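Local coordinates for protein glucanase (Clostridium thermocellum, PDB 5GXX) that probably hydrolyses internal beta-1,4-glucosidic bonds of cellulose as a family 9 endoglucanase of the cellulosome, its catalytic domain being followed by a cellulose-binding-type beta domain, at residues 495-500 / 562-567; 491-496 / 526-531. The protein carries 1 engineered substitution. One frame throughout, in Å; residues are numbered along the deposited sequence.

Contact 1 (495-500 / 562-567). With CA (calcium ion), chain D.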
# COMPACT_ATOMS: atom_id res chain seq x y z
N ALA A 495 21.95 36.12 -14.21
CA ALA A 495 22.97 35.11 -14.52
C ALA A 495 23.08 34.82 -16.02
O ALA A 495 23.95 34.04 -16.44
CB ALA A 495 22.69 33.83 -13.75
N GLY A 496 22.21 35.43 -16.82
CA GLY A 496 22.27 35.33 -18.28
C GLY A 496 21.39 34.25 -18.86
O GLY A 496 21.53 33.86 -20.03
N TYR A 497 20.47 33.74 -18.05
CA TYR A 497 19.57 32.67 -18.48
C TYR A 497 18.18 33.22 -18.75
O TYR A 497 17.92 34.39 -18.48
CB TYR A 497 19.54 31.56 -17.42
CG TYR A 497 20.83 30.77 -17.36
CD1 TYR A 497 21.94 31.28 -16.70
CD2 TYR A 497 20.94 29.53 -17.99
CE1 TYR A 497 23.14 30.57 -16.66
CE2 TYR A 497 22.12 28.81 -17.95
CZ TYR A 497 23.21 29.34 -17.29
OH TYR A 497 24.39 28.62 -17.25
N SER A 498 17.33 32.37 -19.33
CA SER A 498 15.97 32.77 -19.67
C SER A 498 14.95 31.77 -19.15
O SER A 498 15.31 30.70 -18.65
CB SER A 498 15.81 32.92 -21.19
OG SER A 498 15.89 31.66 -21.83
N VAL A 499 13.67 32.12 -19.25
CA VAL A 499 12.59 31.28 -18.74
C VAL A 499 12.61 29.88 -19.35
O VAL A 499 12.34 28.90 -18.66
CB VAL A 499 11.20 31.96 -18.92
CG1 VAL A 499 10.07 30.99 -18.57
CG2 VAL A 499 11.10 33.20 -18.05
N ASP A 500 12.99 29.77 -20.62
CA ASP A 500 13.06 28.48 -21.29
C ASP A 500 14.22 27.58 -20.82
O ASP A 500 14.33 26.44 -21.25
CB ASP A 500 12.98 28.60 -22.82
CG ASP A 500 14.22 29.21 -23.46
OD1 ASP A 500 15.22 29.50 -22.77
OD2 ASP A 500 14.19 29.40 -24.70
N THR A 562 24.42 24.72 -12.64
CA THR A 562 24.27 26.15 -12.39
C THR A 562 24.14 26.47 -10.90
O THR A 562 23.77 25.60 -10.10
CB THR A 562 23.11 26.78 -13.18
OG1 THR A 562 21.86 26.21 -12.76
CG2 THR A 562 23.30 26.56 -14.67
N LYS A 563 24.48 27.70 -10.53
CA LYS A 563 24.61 28.09 -9.13
C LYS A 563 23.80 29.34 -8.79
O LYS A 563 24.00 29.94 -7.73
CB LYS A 563 26.08 28.31 -8.75
CG LYS A 563 27.04 27.18 -9.15
CD LYS A 563 26.90 25.96 -8.26
CE LYS A 563 27.89 24.89 -8.70
NZ LYS A 563 27.79 23.70 -7.83
N PHE A 564 22.85 29.71 -9.65
CA PHE A 564 22.09 30.95 -9.47
C PHE A 564 20.72 30.81 -8.82
O PHE A 564 20.23 31.78 -8.24
CB PHE A 564 21.95 31.73 -10.78
CG PHE A 564 21.21 31.00 -11.86
CD1 PHE A 564 19.82 30.92 -11.85
CD2 PHE A 564 21.89 30.38 -12.90
CE1 PHE A 564 19.14 30.25 -12.85
CE2 PHE A 564 21.23 29.72 -13.91
CZ PHE A 564 19.84 29.65 -13.89
N TRP A 565 20.10 29.63 -8.91
CA TRP A 565 18.71 29.46 -8.48
C TRP A 565 18.51 29.97 -7.06
O TRP A 565 19.23 29.56 -6.16
CB TRP A 565 18.30 27.99 -8.59
CG TRP A 565 16.84 27.73 -8.32
CD1 TRP A 565 16.31 27.11 -7.23
CD2 TRP A 565 15.74 28.09 -9.16
NE1 TRP A 565 14.94 27.07 -7.34
CE2 TRP A 565 14.56 27.66 -8.51
CE3 TRP A 565 15.64 28.75 -10.40
CZ2 TRP A 565 13.29 27.86 -9.06
CZ3 TRP A 565 14.37 28.93 -10.95
CH2 TRP A 565 13.22 28.50 -10.27
N ASP A 566 17.54 30.86 -6.87
CA ASP A 566 17.31 31.44 -5.54
C ASP A 566 15.82 31.40 -5.18
O ASP A 566 15.06 32.26 -5.61
CB ASP A 566 17.87 32.86 -5.47
CG ASP A 566 17.73 33.49 -4.09
OD1 ASP A 566 17.46 32.77 -3.11
OD2 ASP A 566 17.88 34.72 -4.00
N PRO A 567 15.40 30.38 -4.42
CA PRO A 567 13.99 30.30 -4.04
C PRO A 567 13.60 31.31 -2.96
O PRO A 567 12.41 31.57 -2.79
CB PRO A 567 13.85 28.88 -3.49
CG PRO A 567 15.22 28.58 -2.92
CD PRO A 567 16.17 29.23 -3.89
CA CA D . 13.95 33.31 -7.36
O HOH W 1 13.45 31.16 -8.26

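Contact 2 (491-496 / 526-531). With CA (calcium ion), chain D.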
# COMPACT_ATOMS: atom_id res chain seq x y z
N GLU A 491 17.07 36.55 -10.55
CA GLU A 491 18.40 35.95 -10.51
C GLU A 491 18.72 35.07 -11.72
O GLU A 491 19.89 34.84 -12.03
CB GLU A 491 18.60 35.16 -9.21
CG GLU A 491 17.91 33.80 -9.15
CD GLU A 491 16.46 33.86 -8.69
OE1 GLU A 491 15.96 34.97 -8.40
OE2 GLU A 491 15.84 32.78 -8.61
N VAL A 492 17.68 34.59 -12.39
CA VAL A 492 17.83 33.77 -13.59
C VAL A 492 18.32 34.67 -14.71
O VAL A 492 19.32 34.38 -15.37
CB VAL A 492 16.49 33.11 -13.98
CG1 VAL A 492 16.62 32.35 -15.29
CG2 VAL A 492 16.01 32.20 -12.87
N PHE A 493 17.63 35.79 -14.91
CA PHE A 493 17.98 36.74 -15.97
C PHE A 493 19.35 37.39 -15.73
O PHE A 493 20.11 37.59 -16.67
CB PHE A 493 16.89 37.80 -16.11
CG PHE A 493 15.51 37.22 -16.31
CD1 PHE A 493 15.30 36.18 -17.19
CD2 PHE A 493 14.43 37.73 -15.61
CE1 PHE A 493 14.04 35.63 -17.37
CE2 PHE A 493 13.16 37.21 -15.79
CZ PHE A 493 12.96 36.15 -16.67
N GLU A 494 19.65 37.69 -14.47
CA GLU A 494 20.93 38.33 -14.13
C GLU A 494 22.14 37.43 -14.37
O GLU A 494 23.22 37.92 -14.68
CB GLU A 494 20.92 38.88 -12.71
CG GLU A 494 20.18 40.21 -12.60
CD GLU A 494 19.88 40.64 -11.17
OE1 GLU A 494 19.98 39.80 -10.25
OE2 GLU A 494 19.52 41.82 -10.98
N ALA A 495 21.95 36.12 -14.21
CA ALA A 495 22.97 35.11 -14.52
C ALA A 495 23.08 34.82 -16.02
O ALA A 495 23.95 34.04 -16.44
CB ALA A 495 22.69 33.83 -13.75
N GLY A 496 22.21 35.43 -16.82
CA GLY A 496 22.27 35.33 -18.28
C GLY A 496 21.39 34.25 -18.86
O GLY A 496 21.53 33.86 -20.03
N ASN A 526 9.53 40.71 -12.96
CA ASN A 526 10.22 39.42 -12.98
C ASN A 526 9.45 38.30 -12.27
O ASN A 526 10.03 37.26 -11.95
CB ASN A 526 11.64 39.55 -12.42
CG ASN A 526 12.56 40.37 -13.31
OD1 ASN A 526 12.30 40.57 -14.50
ND2 ASN A 526 13.66 40.85 -12.74
N ILE A 527 8.16 38.52 -12.03
CA ILE A 527 7.32 37.54 -11.32
C ILE A 527 6.63 36.60 -12.30
O ILE A 527 5.95 37.02 -13.24
CB ILE A 527 6.24 38.17 -10.41
CG1 ILE A 527 6.82 39.27 -9.50
CG2 ILE A 527 5.51 37.09 -9.61
CD1 ILE A 527 8.04 38.86 -8.69
N TYR A 528 6.82 35.30 -12.07
CA TYR A 528 6.27 34.27 -12.94
C TYR A 528 5.57 33.22 -12.08
O TYR A 528 5.78 33.18 -10.86
CB TYR A 528 7.39 33.63 -13.77
CG TYR A 528 7.99 34.52 -14.83
CD1 TYR A 528 8.88 35.53 -14.50
CD2 TYR A 528 7.67 34.33 -16.17
CE1 TYR A 528 9.43 36.35 -15.49
CE2 TYR A 528 8.22 35.13 -17.16
CZ TYR A 528 9.09 36.14 -16.81
OH TYR A 528 9.62 36.92 -17.81
N TYR A 529 4.74 32.38 -12.70
CA TYR A 529 4.09 31.31 -11.95
C TYR A 529 3.77 30.09 -12.80
O TYR A 529 3.70 30.17 -14.03
CB TYR A 529 2.79 31.82 -11.28
CG TYR A 529 1.69 32.17 -12.25
CD1 TYR A 529 1.72 33.37 -12.96
CD2 TYR A 529 0.63 31.31 -12.48
CE1 TYR A 529 0.72 33.70 -13.87
CE2 TYR A 529 -0.38 31.63 -13.37
CZ TYR A 529 -0.33 32.83 -14.06
OH TYR A 529 -1.34 33.13 -14.95
N ILE A 530 3.54 28.98 -12.12
CA ILE A 530 2.86 27.84 -12.73
C ILE A 530 1.53 27.69 -12.02
O ILE A 530 1.39 28.03 -10.83
CB ILE A 530 3.68 26.53 -12.69
CG1 ILE A 530 4.02 26.11 -11.25
CG2 ILE A 530 4.92 26.68 -13.56
CD1 ILE A 530 4.64 24.71 -11.11
N LYS A 531 0.55 27.25 -12.79
CA LYS A 531 -0.76 26.91 -12.25
C LYS A 531 -0.88 25.40 -12.33
O LYS A 531 -0.61 24.81 -13.38
CB LYS A 531 -1.87 27.54 -13.08
CG LYS A 531 -3.26 27.12 -12.61
CD LYS A 531 -4.36 27.82 -13.39
CE LYS A 531 -4.54 29.28 -12.99
NZ LYS A 531 -4.79 29.44 -11.52
CA CA D . 13.95 33.31 -7.36
O HOH W 1 13.45 31.16 -8.26

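Contact 1 (495-500 / 562-567)
Phe564 and Tyr497 meet because their first torsions send the two rings into the same gap: the phenyl group stands between its own backbone N and carbonyl carbon (chi1 62°), while the phenol lies beside its backbone N, anti to the carbonyl carbon. The result is an oblique aromatic pair with centroids 4.7 Å apart and planes inclined by 36°. One corner of the phenylalanine does the touching: CE2 of Phe564 sits over a face of the tyrosine, displaced toward the rim, and comes within 3.3 Å of Tyr497 CD1. Ala495 supplies a methyl group 3.6 Å from Phe564 CD2; a single methyl is enough to fill the short distance to the phenyl ring. Farther out along the phenol, CG2 of Thr562 approaches Tyr497 OH at 3.5 Å. Threonine suits this place by having two unlike branches, since the methyl packs while OG1 turns to the carbonyl of Pro559. Gly496, just past the helix, takes the positive phi of a Schellman motif, where a side chain would press on the carbonyl O of Ala495; Tyr497 follows it. No hydrogen bond joins the two segments. The contact lies at the surface, between the loop leaving helix 490-494 and the loop between strands 549-557 and 581-583; Val492 of that helix packs against the Phe564 ring and against CB of Tyr497, and nearby the carbonyl of Asp566 binds calcium.

Contact 2 (491-496 / 526-531)
Phe493 projects from the last turn of helix 490-494 and meets two side chains, Asn526, just before strand 527-534, and Tyr528 within it. Its ring is carried beside the backbone N, anti to the carbonyl carbon (chi1 -54°), a common choice on a helix, and it reaches the strand with its outer atoms. Asn526 and Tyr528 hold CG in the same position. CZ of Phe493 lies 3.7 Å from Tyr528 CE1, which sits at the edge of the phenylalanine ring and close to its plane. The two side chains come from opposite directions, and their rings are turned 62° from each other, with centroids 5.9 Å apart, so that they touch along a limited margin and do not overlap. The hydroxyl end of the tyrosine also takes part, OH of Tyr528 being 3.6 Å from Phe493 CZ.

Asn526 slides past the phenylalanine in the other direction, its amide plane 64° from the ring. The carbonyl oxygen OD1 comes to the ring edge, 3.7 Å from Phe493 CE2, where the weakly positive ring hydrogens lie. ND2 of Asn526 donates to OG1 of Thr490, the first residue of the helix, which helps fix the rotation of the amide. An amide suits this place by offering both an acceptor and a donor.

Two residues before Phe493, Glu491 uses a chain bent at chi2 to bring both carboxylate oxygens to calcium, unequally: OE2 of Glu491 is 2.3 Å from the metal and OE1 of Glu491 2.8 Å. The helix thus turns Glu491 to the metal and Phe493 to Asn526 and Tyr528. Across the contact no hydrogen bond forms; it probably rests on dispersion, perhaps with a slight attraction between OD1 and the ring edge, while calcium probably offsets the charge of Glu491.

Overall arrangement
Both contacts are surface contacts at the far end of the beta domain, with centres about 7 Å apart; their segments share Ala495 and Gly496, just after helix 490-494, though only Ala495 touches across, and only in contact 1. Contact 1 joins the loop after that helix to another loop and is almost wholly apolar; contact 2 joins the helix to a sheet strand and mixes an aromatic pair with an amide. They are tied together by Val499 CG2 packing on Tyr528 CE2 at 3.6 Å and by a probable hydrogen bond from Asp566 N to Glu491 OE2. Asp566 and Glu491 share one calcium ion and, with Asp488, Asn569, Asp570 and a water, make up its site.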